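Local atomic coordinates of AT-less polyketide synthase (Streptomyces platensis subsp. rosaceus, PDB entry 4TKT), a protein that probably catalyses decarboxylative Claisen condensation, lengthening the polyketide chain as a ketosynthase domain of the isomigrastatin assembly line. Residues A[280-285]-A[430-435]. Numbering follows the deposited sequence.
Sequences VNHGGH and GGSNAH
The carbonyl oxygen of G430 accepts a hydrogen bond from the imidazole of H282, with NE2 and O 2.9 Å apart. The bond is bent, 142° at the hydrogen, and O lies at the ring edge, tilted somewhat out of the ring plane. This bond lies at the end of an antiparallel strand pair in the central sheet of a thiolase-fold ketosynthase, where strand 273-282 runs beside strand 432-439. With chi1 at -169°, H282 CG lies opposite the backbone N and the ring reaches over G430 and G431. There CD2 comes within 3.3 Å of G431 C. The far ring nitrogen, ND1, accepts a bond from G284 N, which lies well out of the ring plane. Both ring nitrogens are engaged, which probably limits rotation of the ring. G431 has positive phi, and its CA lies 3.5 Å from H282 NE2.

N281 and N433 form the hydrogen-bonded pair. N433 N gives an almost straight bond to N281 O, 171° at the hydrogen. N281 N returns one to N433 O at 3.2 Å. G283 N bonds to G431 O beyond the strand end, so the backbone pairing runs on into the glycine segments.

The two asparagine side chains lie on the sheet face covered by helix 294-308. N281 OD1 approaches N433 CB to 3.2 Å. N281 ND2 bonds to A296 O of that helix, tying the strand to it. N433 also touches A296.

V280, H282, S432 and A434 point to the other face. V280 touches H194 and A434 touches L190, both on helix 188-202. Between the strands, V280 CG2 meets A434 CB at 4.0 Å, the one apolar side-chain contact between the two segments.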
loop_
_atom_site.group_PDB
_atom_site.type_symbol
_atom_site.label_atom_id
_atom_site.label_comp_id
_atom_site.label_asym_id
_atom_site.label_seq_id
_atom_site.Cartn_x
_atom_site.Cartn_y
_atom_site.Cartn_z
ATOM N N VAL A 280 3.193 -20.458 0.756
ATOM C CA VAL A 280 1.740 -20.548 0.703
ATOM C C VAL A 280 1.278 -22.004 0.826
ATOM O O VAL A 280 1.822 -22.887 0.165
ATOM C CB VAL A 280 1.210 -19.926 -0.608
ATOM C CG1 VAL A 280 -0.118 -20.529 -1.002
ATOM C CG2 VAL A 280 1.104 -18.414 -0.471
ATOM N N ASN A 281 0.293 -22.256 1.686
ATOM C CA ASN A 281 -0.279 -23.596 1.807
ATOM C C ASN A 281 -1.741 -23.575 2.251
ATOM O O ASN A 281 -2.408 -22.544 2.167
ATOM C CB ASN A 281 0.554 -24.454 2.769
ATOM C CG ASN A 281 0.469 -23.993 4.217
ATOM O OD1 ASN A 281 -0.288 -23.088 4.564
ATOM N ND2 ASN A 281 1.249 -24.635 5.077
ATOM N N HIS A 282 -2.233 -24.714 2.730
ATOM C CA HIS A 282 -3.609 -24.806 3.203
ATOM C C HIS A 282 -3.721 -25.696 4.439
ATOM O O HIS A 282 -2.961 -26.650 4.601
ATOM C CB HIS A 282 -4.522 -25.328 2.094
ATOM C CG HIS A 282 -5.979 -25.217 2.414
ATOM N ND1 HIS A 282 -6.692 -26.237 3.005
ATOM C CD2 HIS A 282 -6.855 -24.201 2.231
ATOM C CE1 HIS A 282 -7.946 -25.857 3.170
ATOM N NE2 HIS A 282 -8.072 -24.625 2.707
ATOM N N GLY A 283 -4.682 -25.379 5.302
ATOM C CA GLY A 283 -4.832 -26.056 6.578
ATOM C C GLY A 283 -5.349 -27.480 6.509
ATOM O O GLY A 283 -5.291 -28.212 7.497
ATOM N N GLY A 284 -5.855 -27.877 5.347
ATOM C CA GLY A 284 -6.383 -29.216 5.171
ATOM C C GLY A 284 -7.713 -29.406 5.874
ATOM O O GLY A 284 -8.472 -28.453 6.053
ATOM N N HIS A 285 -7.994 -30.639 6.283
ATOM C CA HIS A 285 -9.281 -30.963 6.881
ATOM C C HIS A 285 -9.262 -30.833 8.396
ATOM O O HIS A 285 -8.994 -31.799 9.111
ATOM C CB HIS A 285 -9.714 -32.378 6.496
ATOM C CG HIS A 285 -11.168 -32.643 6.729
ATOM N ND1 HIS A 285 -11.694 -32.867 7.983
ATOM C CD2 HIS A 285 -12.211 -32.707 5.868
ATOM C CE1 HIS A 285 -12.996 -33.063 7.886
ATOM N NE2 HIS A 285 -13.336 -32.971 6.612
ATOM N N GLY A 430 -10.700 -19.444 5.088
ATOM C CA GLY A 430 -10.980 -20.660 4.347
ATOM C C GLY A 430 -9.848 -21.670 4.385
ATOM O O GLY A 430 -9.946 -22.741 3.786
ATOM N N GLY A 431 -8.766 -21.329 5.076
ATOM C CA GLY A 431 -7.672 -22.262 5.271
ATOM C C GLY A 431 -6.383 -21.927 4.543
ATOM O O GLY A 431 -5.345 -22.525 4.819
ATOM N N SER A 432 -6.438 -20.985 3.606
ATOM C CA SER A 432 -5.238 -20.572 2.886
ATOM C C SER A 432 -4.327 -19.755 3.789
ATOM O O SER A 432 -4.745 -18.753 4.365
ATOM C CB SER A 432 -5.597 -19.763 1.637
ATOM O OG SER A 432 -6.224 -20.572 0.657
ATOM N N ASN A 433 -3.077 -20.189 3.910
ATOM C CA ASN A 433 -2.108 -19.498 4.747
ATOM C C ASN A 433 -0.950 -18.931 3.940
ATOM O O ASN A 433 -0.634 -19.421 2.856
ATOM C CB ASN A 433 -1.570 -20.438 5.823
ATOM C CG ASN A 433 -2.669 -21.053 6.658
ATOM O OD1 ASN A 433 -3.674 -20.408 6.955
ATOM N ND2 ASN A 433 -2.486 -22.311 7.041
ATOM N N ALA A 434 -0.312 -17.898 4.477
ATOM C CA ALA A 434 0.833 -17.294 3.816
ATOM C C ALA A 434 1.783 -16.665 4.826
ATOM O O ALA A 434 1.354 -16.133 5.851
ATOM C CB ALA A 434 0.375 -16.257 2.799
ATOM N N HIS A 435 3.076 -16.739 4.533
ATOM C CA HIS A 435 4.082 -16.069 5.344
ATOM C C HIS A 435 5.135 -15.437 4.444
ATOM O O HIS A 435 5.569 -16.039 3.462
ATOM C CB HIS A 435 4.734 -17.040 6.327
ATOM C CG HIS A 435 5.568 -16.370 7.373
ATOM N ND1 HIS A 435 5.038 -15.884 8.550
ATOM C CD2 HIS A 435 6.894 -16.099 7.419
ATOM C CE1 HIS A 435 6.001 -15.348 9.277
ATOM N NE2 HIS A 435 7.138 -15.464 8.613
#